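Local atomic coordinates of putative oxidoreductase molybdopterin-binding subunit (Sulfolobus tokodaii, PDB entry 4ZOH), a protein that probably serves as the large, molybdenum cofactor-carrying subunit of an oxidoreductase of the xanthine dehydrogenase and aldehyde oxidase family, binding pterin cytosine dinucleotide. Residues Q606-I611 against E649-Y654. Residues are numbered along the deposited sequence; the frame is centred on the assembly and turned at random.
Sequences QAIGGI and EKIDWY. With MCN (pterin cytosine dinucleotide), chain D.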
loop_
_atom_site.group_PDB
_atom_site.type_symbol
_atom_site.label_atom_id
_atom_site.label_comp_id
_atom_site.label_asym_id
_atom_site.label_seq_id
_atom_site.Cartn_x
_atom_site.Cartn_y
_atom_site.Cartn_z
ATOM N N GLN A 606 11.249 -29.024 8.637
ATOM C CA GLN A 606 11.933 -29.088 7.281
ATOM C C GLN A 606 12.140 -30.525 6.799
ATOM O O GLN A 606 11.873 -30.850 5.633
ATOM C CB GLN A 606 13.297 -28.380 7.371
ATOM C CG GLN A 606 13.134 -26.878 7.477
ATOM C CD GLN A 606 12.277 -26.361 6.321
ATOM O OE1 GLN A 606 11.181 -25.798 6.530
ATOM N NE2 GLN A 606 12.719 -26.614 5.098
ATOM N N ALA A 607 12.624 -31.401 7.712
ATOM C CA ALA A 607 12.794 -32.825 7.379
ATOM C C ALA A 607 11.491 -33.408 6.886
ATOM O O ALA A 607 11.437 -34.021 5.822
ATOM C CB ALA A 607 13.354 -33.638 8.570
ATOM N N ILE A 608 10.420 -33.206 7.650
ATOM C CA ILE A 608 9.161 -33.765 7.247
ATOM C C ILE A 608 8.645 -33.183 5.928
ATOM O O ILE A 608 8.179 -33.944 5.118
ATOM C CB ILE A 608 8.072 -33.640 8.368
ATOM C CG1 ILE A 608 8.470 -34.513 9.578
ATOM C CG2 ILE A 608 6.653 -34.063 7.842
ATOM C CD1 ILE A 608 7.608 -34.176 10.812
ATOM N N GLY A 609 8.611 -31.847 5.765
ATOM C CA GLY A 609 8.175 -31.285 4.463
ATOM C C GLY A 609 8.936 -31.880 3.253
ATOM O O GLY A 609 8.321 -32.262 2.253
ATOM N N GLY A 610 10.267 -31.966 3.369
ATOM C CA GLY A 610 11.090 -32.572 2.300
ATOM C C GLY A 610 10.825 -34.022 2.052
ATOM O O GLY A 610 10.644 -34.460 0.895
ATOM N N ILE A 611 10.737 -34.780 3.150
ATOM C CA ILE A 611 10.372 -36.192 3.079
ATOM C C ILE A 611 9.114 -36.446 2.288
ATOM O O ILE A 611 9.070 -37.388 1.453
ATOM C CB ILE A 611 10.283 -36.858 4.506
ATOM C CG1 ILE A 611 11.697 -37.079 5.088
ATOM C CG2 ILE A 611 9.654 -38.240 4.450
ATOM C CD1 ILE A 611 11.720 -37.190 6.649
ATOM N N GLU A 649 1.789 -42.727 7.974
ATOM C CA GLU A 649 1.071 -42.650 9.245
ATOM C C GLU A 649 1.886 -41.995 10.346
ATOM O O GLU A 649 1.367 -41.234 11.133
ATOM C CB GLU A 649 0.682 -44.063 9.631
ATOM C CG GLU A 649 0.037 -44.805 8.469
ATOM C CD GLU A 649 -0.545 -46.139 8.860
ATOM O OE1 GLU A 649 -0.917 -46.883 7.913
ATOM O OE2 GLU A 649 -0.634 -46.439 10.088
ATOM N N LYS A 650 3.195 -42.240 10.357
ATOM C CA LYS A 650 4.078 -41.567 11.253
ATOM C C LYS A 650 5.457 -41.377 10.624
ATOM O O LYS A 650 5.957 -42.276 9.934
ATOM C CB LYS A 650 4.190 -42.409 12.538
ATOM C CG LYS A 650 5.020 -41.795 13.626
ATOM C CD LYS A 650 4.590 -40.412 14.074
ATOM C CE LYS A 650 5.214 -40.148 15.446
ATOM N NZ LYS A 650 5.627 -38.734 15.476
ATOM N N ILE A 651 6.070 -40.224 10.887
ATOM C CA ILE A 651 7.425 -39.986 10.477
ATOM C C ILE A 651 8.145 -39.628 11.742
ATOM O O ILE A 651 7.811 -38.622 12.385
ATOM C CB ILE A 651 7.511 -38.752 9.519
ATOM C CG1 ILE A 651 6.755 -39.010 8.215
ATOM C CG2 ILE A 651 8.965 -38.396 9.233
ATOM C CD1 ILE A 651 6.746 -37.839 7.242
ATOM N N ASP A 652 9.136 -40.430 12.122
ATOM C CA ASP A 652 9.958 -40.087 13.282
ATOM C C ASP A 652 11.269 -39.506 12.795
ATOM O O ASP A 652 11.976 -40.125 11.996
ATOM C CB ASP A 652 10.259 -41.354 14.116
ATOM C CG ASP A 652 8.993 -41.981 14.724
ATOM O OD1 ASP A 652 8.044 -41.261 15.022
ATOM O OD2 ASP A 652 8.955 -43.214 14.873
ATOM N N TRP A 653 11.613 -38.350 13.328
ATOM C CA TRP A 653 12.818 -37.696 12.985
ATOM C C TRP A 653 13.769 -37.676 14.171
ATOM O O TRP A 653 13.404 -37.244 15.266
ATOM C CB TRP A 653 12.500 -36.258 12.503
ATOM C CG TRP A 653 13.774 -35.500 12.141
ATOM C CD1 TRP A 653 14.555 -35.682 10.998
ATOM C CD2 TRP A 653 14.408 -34.465 12.894
ATOM N NE1 TRP A 653 15.610 -34.807 11.009
ATOM C CE2 TRP A 653 15.562 -34.060 12.158
ATOM C CE3 TRP A 653 14.121 -33.829 14.122
ATOM C CZ2 TRP A 653 16.400 -33.058 12.597
ATOM C CZ3 TRP A 653 14.967 -32.870 14.571
ATOM C CH2 TRP A 653 16.114 -32.473 13.815
ATOM N N TYR A 654 14.992 -38.137 13.934
ATOM C CA TYR A 654 16.087 -38.043 14.924
ATOM C C TYR A 654 17.371 -37.341 14.392
ATOM O O TYR A 654 17.723 -37.432 13.214
ATOM C CB TYR A 654 16.483 -39.438 15.451
ATOM C CG TYR A 654 15.308 -40.276 15.881
ATOM C CD1 TYR A 654 14.781 -40.162 17.203
ATOM C CD2 TYR A 654 14.733 -41.197 14.997
ATOM C CE1 TYR A 654 13.696 -40.997 17.618
ATOM C CE2 TYR A 654 13.659 -42.002 15.381
ATOM C CZ TYR A 654 13.146 -41.897 16.704
ATOM O OH TYR A 654 12.068 -42.663 17.063
HETATM N N1 MCN D . 17.617 -25.617 11.017
HETATM C C2 MCN D . 18.140 -25.745 12.293
HETATM N N3 MCN D . 19.362 -26.324 12.511
HETATM C C4 MCN D . 20.070 -26.798 11.412
HETATM C C5 MCN D . 19.556 -26.679 10.122
HETATM C C6 MCN D . 18.324 -26.059 9.912
HETATM O O2 MCN D . 17.550 -25.340 13.300
HETATM N N4 MCN D . 21.243 -27.351 11.639
HETATM C "C1'" MCN D . 16.315 -24.961 10.883
HETATM C C2D MCN D . 16.520 -23.465 10.637
HETATM O "O2'" MCN D . 16.492 -22.710 11.811
HETATM C "C3'" MCN D . 15.295 -23.094 9.845
HETATM C C4D MCN D . 15.277 -24.225 8.902
HETATM O O4D MCN D . 15.640 -25.412 9.732
HETATM O "O3'" MCN D . 14.132 -23.079 10.597
HETATM C "C5'" MCN D . 16.357 -23.643 8.010
HETATM O "O5'" MCN D . 16.833 -24.535 7.179
HETATM P PA MCN D . 18.182 -24.300 6.305
HETATM O O1A MCN D . 19.088 -23.228 6.664
HETATM O O2A MCN D . 18.634 -25.733 6.276
HETATM O O3A MCN D . 17.379 -24.065 4.840
HETATM P PB MCN D . 16.846 -22.608 4.395
HETATM O O1B MCN D . 17.986 -21.912 3.669
HETATM O O2B MCN D . 16.197 -21.813 5.441
HETATM O O3B MCN D . 15.747 -23.057 3.429
HETATM C C10 MCN D . 15.963 -23.297 2.011
HETATM C "C9'" MCN D . 15.379 -24.627 1.602
HETATM C "C8'" MCN D . 15.326 -24.803 0.178
HETATM S "S8'" MCN D . 16.783 -24.620 -0.786
HETATM C "C7'" MCN D . 14.204 -25.234 -0.463
HETATM S "S7'" MCN D . 14.155 -25.600 -2.208
HETATM C "C6'" MCN D . 12.985 -25.564 0.250
HETATM C C7 MCN D . 13.288 -25.788 1.768
HETATM O "O9'" MCN D . 14.083 -24.698 2.191
HETATM N "N5'" MCN D . 11.906 -24.603 0.026
HETATM C C4A MCN D . 10.898 -24.334 0.974
HETATM N "N8'" MCN D . 12.015 -25.795 2.552
HETATM C C4B MCN D . 10.966 -24.982 2.241
HETATM N "N1'" MCN D . 10.024 -24.816 3.173
HETATM C "C2'" MCN D . 9.015 -23.983 2.932
HETATM N "N2'" MCN D . 8.114 -23.826 3.879
HETATM N "N3'" MCN D . 8.860 -23.290 1.686
HETATM C "C4'" MCN D . 9.815 -23.477 0.659
HETATM O "O4'" MCN D . 9.680 -22.883 -0.450
#
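Ile651 reaches from its strand into the notch between Ile608 and Ile611, which lie about one turn apart on the helix. Both of its arms touch both residues: CD1 packs on the CG2 methyls of Ile608 (3.8 Å) and Ile611, and CG2 on Ile608 CG1 and Ile611 CD1 (4.0 Å). The chains of Ile608 and Ile651 meet at a slant, whereas those of Ile611 and Ile651 run past each other in opposite directions; branched isoleucines suit this interleaving because each offers two arms. Further along the strand, Trp653 has CG opposite its backbone N (chi1 179°), which sends the indole toward the helix, with a face of its five-membered ring toward Ala607. Ala607 sets its methyl over that face, CB being 3.4 Å from Trp653 CD1, and a side chain this small lets the flat ring come close. The indole NE1 hydrogen-bonds to Asp592 on the adjacent strand. Helix 600-619 packs here on the outermost strand, within this chain, of a mixed sheet in the molybdopterin-binding part of the chain; the axes of 606-611 and 651-654 come within 9.5 Å. From the same helix Gln606 turns to the cofactor, its chain bent at chi2 (-54°), and its NE2 donates to N8' of the pterin cytosine dinucleotide at 2.8 Å. The glutamine amide suits the place, giving an N-H to a ring nitrogen without bringing a charge. Replacing this glutamine by alanine is likely to leave N8' without its donor and open a gap beside the pterin.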